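Local coordinates for protein 3,4-dihydroxybenzoate decarboxylase (Enterobacter cloacae, PDB 5NY5) that catalyses the decarboxylation of 3,4-dihydroxybenzoate as a UbiD-family enzyme and, in reverse, the para-carboxylation of catechols, depending on prenylated flavin, at residues G74-R79 with I216-C221; E80-L85 with S91-H96; Q383-A388 with K458-C463; N397-D402 with W415-R420. All blocks are in the same frame, centred on the assembly; numbering follows the deposited sequence.

Contact 1: G74-R79 with I216-C221; sequences GMHASR and IYIGAC
His76 meets Tyr217 and Ile218 beside the prenylated FMN site. Ile169 and Phe222, both cofactor-binding residues in another structure of this protein, lie about 4 Å by nearest side-chain atoms from Tyr217 and Ile218 respectively. No prenylated FMN is bound in this model. The His76 ring approaches Tyr217 with its CE1–NE2 side. His76 CE1 lies 3.5 Å from Tyr217 CD2, and the tyrosine carbon sits at the imidazole edge, near its plane. His76 NE2 is 3.6 Å from Tyr217 CB, so it rests against the base of the tyrosine side chain. The two ring planes are steeply inclined, at 82°, with their centroids 5.4 Å apart. Ile218 makes a lighter contact, its CG1 4.2 Å from His76 CD2.

The contact joins two parts of the UbiD fold. Segment 74-79, in the N-terminal domain, covers the loop after strand 70-73 and the first residue of helix 79-84. Tyr217 and Ile218 lie on helix 214-219 of the Rift-related, FMN-binding-type domain. A type I turn from Gly74 to Ala77 carries the histidine, closed by Ala77 N to Gly74 O at 3.1 Å.

His76 CG lies beside the backbone N (chi1 -39°), which sends the ring across to the helix. Met75 CB, 4.2 Å above the ring plane, covers one face over its centre. A hydrogen bond between Glu326 OE2 and His76 ND1 helps fix the ring rotation, and the carboxylate probably favours a proton on ND1. At the far end of the other ring, Tyr217 OH is hydrogen-bonded to Leu151 O.

Contact 2: E80-L85 with S91-H96; sequences ERAALL and SKLAQH
With chi1 at 179°, Leu93 holds CG trans to the backbone N, and chi2 at 54° then spreads its two methyls over Ala82 and Ala83. Leu93 CD2 meets Ala82 CB at 3.9 Å and also lies 4.0 Å from Ala83 N. Leu93 CD1 rests on the backbone of the next residue, 3.9 Å from Ala83 CA. The methyl of Ala83 is a little farther off, its CB 4.3 Å from Leu93 CD1. The leucine fork therefore sits against the surface of the helix rather than against one long side chain.

Helix 79-84, a short loop and helix 93-101 form a helix-loop-helix unit of the N-terminal domain. The two helices run in roughly the same direction, and the second starts at Leu93, just after Lys92 in the N-cap position. Because the facing residues of helix 79-84 are alanines, the chains come close: Ala83 CA and Leu93 CA are 5.9 Å apart.

Helix 324-346 adds to the packing, with Thr329 touching Ala82 and Leu333 touching Leu93. Leu86 and Cys88 of the connecting loop also reach Leu93. The CB of Arg81 points away from this contact, and its guanidinium binds elsewhere, to Gly55 O and Gly74 O among others. The flavin-binding residue Phe222 has its side chain about 8 Å from that of Leu93 at the nearest atoms.

No hydrogen bond or salt bridge passes between the two segments. The two helices are held together here by van der Waals contact and by the burial of methyl groups, which fix distance and shape but supply no directional polar bond.

Contact 3: Q383-A388 with K458-C463; sequences QAALIA and KTIFDC
Ala385 and Leu386 of helix 380-391 pack on Ile460 of strand 455-462, in the alpha/beta C-terminal domain. The helix joins parallel strands 365-370 and 397-401 in a beta-alpha-beta crossover and lies over one face of the mixed sheet.

The contact across the two segments is apolar. Ala385 CB points into the strand and sits between two branches of Ile460, 3.7 Å from CG2 and 3.8 Å from CD1. Ile460 offers both because chi1 is -58°: CG2 lies trans to the backbone N, while CG1 lies beside it and carries CD1 on toward the helix. Ala385 also touches Ile398 and Leu400 of the neighbouring strand.

A polar bond lies beside this apolar patch: Gln383 NE2 is hydrogen-bonded to Leu389 O of the second subunit.

Packing between subunits uses both sides of this layer, where Leu386 touches Leu430 of the second subunit and Phe461 meets Phe461 of the third subunit. Within the chain, the leucine crosses Ile460 at about a right angle, with Leu386 CD2 4.1 Å from Ile460 CD1.

Contact 4: N397-D402 with W415-R420; sequences NIILVD and WAMTTR
Asp402 OD2 is gripped from several directions, and one of its partners is a water that also binds Arg420. This water donates to Asp402 OD2 at 2.5 Å. It accepts from Asp402 N at 2.9 Å and from Arg420 NH1 at 3.0 Å. Val465 N adds a hydrogen bond to OD2. The direct salt bridge is long, with Asp402 OD2 3.8 Å from Arg420 NH1. OD2 lies well out of the guanidinium plane, so the pair attracts by charge and no N-H points at the oxygen. The carboxylate and guanidinium planes are 75° apart.

Arg420 reaches this point with an extended chain (chi2 175°, chi3 170°). Trp415 CH2 lies over the centre of one guanidinium face, 3.5 Å above its plane. NH1 also pairs with Asp404, and NH2 binds Phe473 O.

Apolar contacts continue along the strand. Val401 CG1 meets Ala416 CB at 3.9 Å. Ile399 CD1 touches the methyl of Met417, a selenomethionine, 3.7 Å from its CE. The bent chain of Met417 brings that methyl across to the isoleucine.

Helix 410-419 thus packs on one face of the mixed sheet at strand 397-401. On the opposite face, Ile398 and Leu400 of the same strand touch helix 380-391. Trp415 NE1 binds Pro291 O of the third subunit, placing the helix at a subunit interface.

From the N terminus, contact 1 opens first, at loop 74-79. Contact 2 follows and closes a short helix-loop-helix loop at 91-96, nested inside the long loop that contact 1 closes at 216-221. The two touch: Arg81 of contact 2 probably bonds the carbonyls of Gly74 and Met75. Together they tie the N-terminal domain within itself and to the Rift-related domain. Contacts 3 and 4 come later in the chain, in the C-terminal domain. Contact 4 is nested inside the loop closed by contact 3. Their strands, 397-401 and 455-462, are neighbours in one sheet, probably hydrogen-bonded through Phe461 N and Ile398 O. This pair stays at least about 12 Å, by nearest atoms, from the first.

Contact 1: G74-R79 with I216-C221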
# COMPACT_ATOMS: atom_id res chain seq x y z
N GLY A 74 -21.18 35.98 20.29
CA GLY A 74 -20.41 35.05 21.09
C GLY A 74 -21.17 34.31 22.17
O GLY A 74 -20.53 33.70 23.04
N MSE A 75 -22.49 34.33 22.14
CA MSE A 75 -23.29 33.76 23.22
C MSE A 75 -23.03 32.26 23.37
O MSE A 75 -22.92 31.76 24.49
CB MSE A 75 -24.78 34.03 22.98
CG MSE A 75 -25.68 33.85 24.20
SE MSE A 75 -25.24 34.98 25.75
CE MSE A 75 -24.73 36.58 24.84
N HIS A 76 -22.93 31.55 22.25
CA HIS A 76 -22.66 30.12 22.27
C HIS A 76 -21.21 29.80 21.95
O HIS A 76 -20.89 28.63 21.69
CB HIS A 76 -23.58 29.39 21.28
CG HIS A 76 -24.97 29.92 21.24
ND1 HIS A 76 -25.39 30.84 20.30
CD2 HIS A 76 -26.05 29.66 22.02
CE1 HIS A 76 -26.67 31.12 20.50
NE2 HIS A 76 -27.09 30.42 21.53
N ALA A 77 -20.32 30.79 21.96
CA ALA A 77 -18.93 30.60 21.56
C ALA A 77 -18.06 30.01 22.67
O ALA A 77 -16.91 30.42 22.84
CB ALA A 77 -18.35 31.92 21.08
N SER A 78 -18.59 29.05 23.43
CA SER A 78 -17.85 28.40 24.50
C SER A 78 -18.62 27.18 25.00
O SER A 78 -19.82 27.27 25.26
CB SER A 78 -17.57 29.37 25.65
OG SER A 78 -17.24 28.67 26.84
N ARG A 79 -17.94 26.04 25.14
CA ARG A 79 -18.62 24.87 25.67
C ARG A 79 -18.94 25.04 27.14
O ARG A 79 -20.01 24.62 27.61
CB ARG A 79 -17.77 23.61 25.44
CG ARG A 79 -18.37 22.35 26.04
CD ARG A 79 -17.53 21.12 25.74
NE ARG A 79 -17.96 20.45 24.52
CZ ARG A 79 -18.65 19.32 24.50
NH1 ARG A 79 -18.99 18.73 25.63
NH2 ARG A 79 -19.00 18.79 23.34
N ILE A 216 -33.12 27.50 23.14
CA ILE A 216 -33.84 27.38 21.88
C ILE A 216 -32.86 27.19 20.73
O ILE A 216 -33.01 26.27 19.91
CB ILE A 216 -34.74 28.61 21.65
CG1 ILE A 216 -35.81 28.70 22.75
CG2 ILE A 216 -35.38 28.55 20.28
CD1 ILE A 216 -36.81 29.82 22.55
N TYR A 217 -31.85 28.05 20.64
CA TYR A 217 -30.86 27.94 19.57
C TYR A 217 -30.19 26.58 19.58
O TYR A 217 -29.96 25.98 18.52
CB TYR A 217 -29.82 29.05 19.71
CG TYR A 217 -30.17 30.35 19.02
CD1 TYR A 217 -30.58 30.36 17.69
CD2 TYR A 217 -30.09 31.56 19.69
CE1 TYR A 217 -30.89 31.55 17.05
CE2 TYR A 217 -30.40 32.75 19.06
CZ TYR A 217 -30.81 32.74 17.74
OH TYR A 217 -31.12 33.92 17.12
N ILE A 218 -29.86 26.06 20.77
CA ILE A 218 -29.13 24.81 20.86
C ILE A 218 -30.04 23.63 20.54
O ILE A 218 -29.69 22.74 19.76
CB ILE A 218 -28.50 24.67 22.26
CG1 ILE A 218 -27.42 25.73 22.47
CG2 ILE A 218 -27.92 23.28 22.45
CD1 ILE A 218 -26.90 25.81 23.88
N GLY A 219 -31.24 23.61 21.14
CA GLY A 219 -32.14 22.50 20.92
C GLY A 219 -32.66 22.41 19.50
O GLY A 219 -32.99 21.32 19.01
N ALA A 220 -32.74 23.55 18.80
CA ALA A 220 -33.28 23.56 17.45
C ALA A 220 -32.41 22.81 16.46
O ALA A 220 -32.88 22.46 15.37
CB ALA A 220 -33.48 25.00 16.97
N CYS A 221 -31.15 22.55 16.80
CA CYS A 221 -30.23 21.89 15.89
C CYS A 221 -30.32 20.37 15.94
O CYS A 221 -29.68 19.70 15.12
CB CYS A 221 -28.80 22.32 16.18
SG CYS A 221 -28.51 24.09 15.96

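Contact 2: E80-L85 with S91-H96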
# COMPACT_ATOMS: atom_id res chain seq x y z
N GLU A 80 -18.04 25.67 27.90
CA GLU A 80 -18.31 25.96 29.30
C GLU A 80 -19.51 26.90 29.42
O GLU A 80 -20.41 26.67 30.24
CB GLU A 80 -17.08 26.57 29.97
CG GLU A 80 -16.00 25.57 30.36
CD GLU A 80 -15.16 25.11 29.18
OE1 GLU A 80 -15.05 25.87 28.20
OE2 GLU A 80 -14.62 23.99 29.24
N ARG A 81 -19.53 27.96 28.62
CA ARG A 81 -20.63 28.92 28.68
C ARG A 81 -21.96 28.25 28.36
O ARG A 81 -22.97 28.51 29.03
CB ARG A 81 -20.37 30.09 27.74
CG ARG A 81 -21.56 31.01 27.54
CD ARG A 81 -21.14 32.46 27.37
NE ARG A 81 -20.50 32.72 26.08
CZ ARG A 81 -19.19 32.85 25.91
NH1 ARG A 81 -18.37 32.74 26.94
NH2 ARG A 81 -18.71 33.10 24.70
N ALA A 82 -21.98 27.39 27.34
CA ALA A 82 -23.21 26.68 27.00
C ALA A 82 -23.64 25.75 28.12
O ALA A 82 -24.83 25.62 28.41
CB ALA A 82 -23.02 25.91 25.70
N ALA A 83 -22.68 25.08 28.77
CA ALA A 83 -23.02 24.18 29.86
C ALA A 83 -23.55 24.95 31.06
O ALA A 83 -24.48 24.50 31.73
CB ALA A 83 -21.80 23.35 30.25
N LEU A 84 -22.96 26.11 31.35
CA LEU A 84 -23.46 26.95 32.43
C LEU A 84 -24.85 27.48 32.11
O LEU A 84 -25.71 27.56 33.00
CB LEU A 84 -22.49 28.09 32.69
CG LEU A 84 -22.92 29.22 33.63
CD1 LEU A 84 -23.19 28.69 35.02
CD2 LEU A 84 -21.85 30.30 33.65
N LEU A 85 -25.10 27.84 30.85
CA LEU A 85 -26.41 28.32 30.44
C LEU A 85 -27.48 27.24 30.50
O LEU A 85 -28.66 27.55 30.35
CB LEU A 85 -26.34 28.89 29.03
CG LEU A 85 -25.69 30.27 28.88
CD1 LEU A 85 -25.41 30.57 27.42
CD2 LEU A 85 -26.59 31.33 29.49
N SER A 91 -18.46 18.41 29.99
CA SER A 91 -18.18 17.10 29.40
C SER A 91 -19.45 16.30 29.18
O SER A 91 -19.52 15.48 28.26
CB SER A 91 -17.19 16.33 30.27
OG SER A 91 -17.75 16.04 31.54
N LYS A 92 -20.46 16.51 30.02
CA LYS A 92 -21.75 15.84 29.89
C LYS A 92 -22.78 16.69 29.16
O LYS A 92 -23.97 16.38 29.21
CB LYS A 92 -22.28 15.45 31.27
CG LYS A 92 -21.38 14.51 32.04
CD LYS A 92 -21.99 14.14 33.38
CE LYS A 92 -21.12 13.16 34.15
NZ LYS A 92 -21.79 12.68 35.39
N LEU A 93 -22.34 17.75 28.47
CA LEU A 93 -23.28 18.67 27.85
C LEU A 93 -24.11 17.99 26.77
O LEU A 93 -25.32 18.21 26.67
CB LEU A 93 -22.52 19.87 27.28
CG LEU A 93 -23.33 20.95 26.57
CD1 LEU A 93 -24.45 21.46 27.46
CD2 LEU A 93 -22.42 22.10 26.16
N ALA A 94 -23.47 17.15 25.95
CA ALA A 94 -24.20 16.47 24.89
C ALA A 94 -25.21 15.48 25.46
O ALA A 94 -26.29 15.29 24.90
CB ALA A 94 -23.23 15.78 23.93
N GLN A 95 -24.86 14.83 26.57
CA GLN A 95 -25.80 13.91 27.20
C GLN A 95 -26.99 14.65 27.79
O GLN A 95 -28.14 14.22 27.63
CB GLN A 95 -25.10 13.10 28.30
CG GLN A 95 -26.06 12.35 29.20
CD GLN A 95 -25.36 11.47 30.21
OE1 GLN A 95 -24.30 11.82 30.73
NE2 GLN A 95 -25.94 10.30 30.49
N HIS A 96 -26.74 15.78 28.46
CA HIS A 96 -27.81 16.51 29.11
C HIS A 96 -28.87 16.96 28.11
O HIS A 96 -30.07 16.87 28.37
CB HIS A 96 -27.24 17.71 29.86
CG HIS A 96 -28.25 18.49 30.64
ND1 HIS A 96 -28.87 19.61 30.14
CD2 HIS A 96 -28.75 18.30 31.88
CE1 HIS A 96 -29.71 20.09 31.04
NE2 HIS A 96 -29.66 19.31 32.11

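Contact 3: Q383-A388 with K458-C463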
# COMPACT_ATOMS: atom_id res chain seq x y z
N GLN A 383 -14.87 -0.67 15.06
CA GLN A 383 -16.32 -0.72 14.92
C GLN A 383 -16.95 0.59 15.37
O GLN A 383 -17.86 1.11 14.72
CB GLN A 383 -16.89 -1.89 15.71
CG GLN A 383 -18.38 -2.10 15.52
CD GLN A 383 -18.74 -2.47 14.09
OE1 GLN A 383 -17.98 -3.14 13.40
NE2 GLN A 383 -19.91 -2.03 13.64
N ALA A 384 -16.46 1.15 16.48
CA ALA A 384 -16.98 2.43 16.96
C ALA A 384 -16.73 3.54 15.95
O ALA A 384 -17.58 4.42 15.76
CB ALA A 384 -16.35 2.78 18.30
N ALA A 385 -15.57 3.52 15.29
CA ALA A 385 -15.27 4.53 14.28
C ALA A 385 -16.16 4.38 13.06
O ALA A 385 -16.61 5.38 12.49
CB ALA A 385 -13.80 4.45 13.88
N LEU A 386 -16.44 3.14 12.66
CA LEU A 386 -17.33 2.92 11.52
C LEU A 386 -18.75 3.37 11.83
O LEU A 386 -19.45 3.88 10.95
CB LEU A 386 -17.31 1.44 11.13
CG LEU A 386 -15.96 0.92 10.66
CD1 LEU A 386 -16.02 -0.57 10.37
CD2 LEU A 386 -15.50 1.68 9.43
N ILE A 387 -19.19 3.20 13.08
CA ILE A 387 -20.54 3.62 13.43
C ILE A 387 -20.67 5.14 13.34
O ILE A 387 -21.64 5.67 12.79
CB ILE A 387 -20.92 3.10 14.83
CG1 ILE A 387 -20.97 1.58 14.84
CG2 ILE A 387 -22.26 3.66 15.25
CD1 ILE A 387 -21.13 0.99 16.22
N ALA A 388 -19.67 5.86 13.86
CA ALA A 388 -19.70 7.32 13.81
C ALA A 388 -19.68 7.82 12.37
O ALA A 388 -20.44 8.72 12.00
CB ALA A 388 -18.54 7.89 14.60
N LYS A 458 -11.34 9.32 3.89
CA LYS A 458 -11.63 9.42 5.31
C LYS A 458 -10.69 8.49 6.06
O LYS A 458 -10.46 7.36 5.64
CB LYS A 458 -13.09 9.07 5.59
CG LYS A 458 -14.06 9.89 4.76
CD LYS A 458 -15.48 9.85 5.30
CE LYS A 458 -16.37 10.81 4.53
NZ LYS A 458 -17.72 10.94 5.16
N THR A 459 -10.13 8.99 7.16
CA THR A 459 -9.03 8.31 7.84
C THR A 459 -9.40 8.03 9.29
O THR A 459 -9.92 8.91 9.98
CB THR A 459 -7.75 9.16 7.77
OG1 THR A 459 -7.49 9.52 6.41
CG2 THR A 459 -6.57 8.37 8.31
N ILE A 460 -9.12 6.82 9.73
CA ILE A 460 -9.32 6.41 11.11
C ILE A 460 -7.94 6.27 11.75
O ILE A 460 -7.16 5.40 11.38
CB ILE A 460 -10.11 5.10 11.21
CG1 ILE A 460 -11.47 5.24 10.52
CG2 ILE A 460 -10.29 4.69 12.65
CD1 ILE A 460 -12.28 3.95 10.45
N PHE A 461 -7.65 7.14 12.71
CA PHE A 461 -6.42 7.06 13.50
C PHE A 461 -6.74 6.29 14.78
O PHE A 461 -7.45 6.80 15.65
CB PHE A 461 -5.88 8.45 13.83
CG PHE A 461 -5.48 9.25 12.62
CD1 PHE A 461 -4.17 9.25 12.17
CD2 PHE A 461 -6.41 10.02 11.95
CE1 PHE A 461 -3.80 9.99 11.07
CE2 PHE A 461 -6.04 10.76 10.85
CZ PHE A 461 -4.74 10.75 10.41
N ASP A 462 -6.23 5.07 14.89
CA ASP A 462 -6.45 4.25 16.07
C ASP A 462 -5.30 4.48 17.04
O ASP A 462 -4.22 3.90 16.90
CB ASP A 462 -6.58 2.77 15.70
CG ASP A 462 -6.75 1.88 16.91
OD1 ASP A 462 -6.48 0.67 16.80
OD2 ASP A 462 -7.17 2.38 17.98
N CYS A 463 -5.53 5.34 18.03
CA CYS A 463 -4.53 5.64 19.05
C CYS A 463 -4.84 4.96 20.38
O CYS A 463 -4.39 5.43 21.42
CB CYS A 463 -4.41 7.15 19.24
SG CYS A 463 -4.07 8.02 17.72

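Contact 4: N397-D402 with W415-R420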
# COMPACT_ATOMS: atom_id res chain seq x y z
N ASN A 397 -12.41 12.64 9.54
CA ASN A 397 -11.42 11.85 10.25
C ASN A 397 -11.94 11.48 11.63
O ASN A 397 -12.73 12.20 12.23
CB ASN A 397 -10.10 12.60 10.37
CG ASN A 397 -9.45 12.85 9.02
OD1 ASN A 397 -9.48 11.99 8.14
ND2 ASN A 397 -8.85 14.02 8.86
N ILE A 398 -11.47 10.34 12.12
CA ILE A 398 -11.78 9.85 13.45
C ILE A 398 -10.47 9.57 14.17
O ILE A 398 -9.54 9.01 13.58
CB ILE A 398 -12.66 8.58 13.41
CG1 ILE A 398 -13.98 8.86 12.70
CG2 ILE A 398 -12.91 8.05 14.82
CD1 ILE A 398 -14.84 9.88 13.38
N ILE A 399 -10.40 9.95 15.44
CA ILE A 399 -9.29 9.58 16.31
C ILE A 399 -9.86 8.81 17.49
O ILE A 399 -10.78 9.27 18.15
CB ILE A 399 -8.49 10.81 16.77
CG1 ILE A 399 -7.85 11.50 15.57
CG2 ILE A 399 -7.43 10.40 17.77
CD1 ILE A 399 -7.12 12.76 15.90
N LEU A 400 -9.31 7.62 17.73
CA LEU A 400 -9.71 6.76 18.84
C LEU A 400 -8.67 6.85 19.94
O LEU A 400 -7.47 6.66 19.69
CB LEU A 400 -9.85 5.31 18.37
CG LEU A 400 -10.76 5.02 17.18
CD1 LEU A 400 -10.42 3.67 16.58
CD2 LEU A 400 -12.21 5.04 17.63
N VAL A 401 -9.11 7.14 21.17
CA VAL A 401 -8.24 7.20 22.33
C VAL A 401 -8.90 6.45 23.48
O VAL A 401 -10.09 6.16 23.45
CB VAL A 401 -7.91 8.65 22.75
CG1 VAL A 401 -7.20 9.38 21.63
CG2 VAL A 401 -9.18 9.38 23.12
N ASP A 402 -8.10 6.15 24.50
CA ASP A 402 -8.57 5.43 25.67
C ASP A 402 -9.14 6.38 26.72
O ASP A 402 -9.14 7.60 26.56
CB ASP A 402 -7.44 4.58 26.26
CG ASP A 402 -6.96 3.51 25.31
OD1 ASP A 402 -7.74 2.58 25.03
OD2 ASP A 402 -5.80 3.60 24.86
N TRP A 415 -0.57 13.70 21.98
CA TRP A 415 0.24 12.78 22.77
C TRP A 415 -0.12 11.33 22.47
O TRP A 415 0.76 10.49 22.26
CB TRP A 415 0.07 13.07 24.26
CG TRP A 415 0.73 12.05 25.14
CD1 TRP A 415 2.04 12.00 25.48
CD2 TRP A 415 0.10 10.92 25.77
NE1 TRP A 415 2.28 10.91 26.29
CE2 TRP A 415 1.10 10.24 26.48
CE3 TRP A 415 -1.21 10.43 25.80
CZ2 TRP A 415 0.83 9.09 27.22
CZ3 TRP A 415 -1.47 9.29 26.53
CH2 TRP A 415 -0.45 8.63 27.23
N ALA A 416 -1.42 11.01 22.45
CA ALA A 416 -1.84 9.66 22.09
C ALA A 416 -1.42 9.31 20.67
O ALA A 416 -1.10 8.15 20.38
CB ALA A 416 -3.36 9.53 22.24
N MSE A 417 -1.39 10.30 19.78
CA MSE A 417 -0.97 10.12 18.40
C MSE A 417 0.54 10.00 18.27
O MSE A 417 1.05 9.68 17.20
CB MSE A 417 -1.46 11.28 17.54
CG MSE A 417 -2.96 11.29 17.34
SE MSE A 417 -3.46 11.73 15.52
CE MSE A 417 -3.50 13.66 15.68
N THR A 418 1.26 10.26 19.36
CA THR A 418 2.71 10.18 19.38
C THR A 418 3.23 8.91 20.02
O THR A 418 4.12 8.26 19.48
CB THR A 418 3.28 11.41 20.10
OG1 THR A 418 3.13 12.57 19.27
CG2 THR A 418 4.75 11.22 20.41
N THR A 419 2.68 8.52 21.17
CA THR A 419 3.19 7.39 21.93
C THR A 419 2.30 6.16 21.87
O THR A 419 2.67 5.13 22.44
CB THR A 419 3.39 7.78 23.40
OG1 THR A 419 2.11 7.92 24.04
CG2 THR A 419 4.15 9.09 23.50
N ARG A 420 1.15 6.23 21.21
CA ARG A 420 0.20 5.13 21.17
C ARG A 420 -0.25 4.88 19.74
O ARG A 420 -1.42 4.62 19.47
CB ARG A 420 -0.99 5.40 22.08
CG ARG A 420 -0.64 5.34 23.55
CD ARG A 420 -1.81 5.73 24.43
NE ARG A 420 -1.53 5.43 25.83
CZ ARG A 420 -2.38 5.64 26.82
NH1 ARG A 420 -3.58 6.15 26.57
NH2 ARG A 420 -2.04 5.34 28.06
O HOH W 1 -5.22 5.90 24.09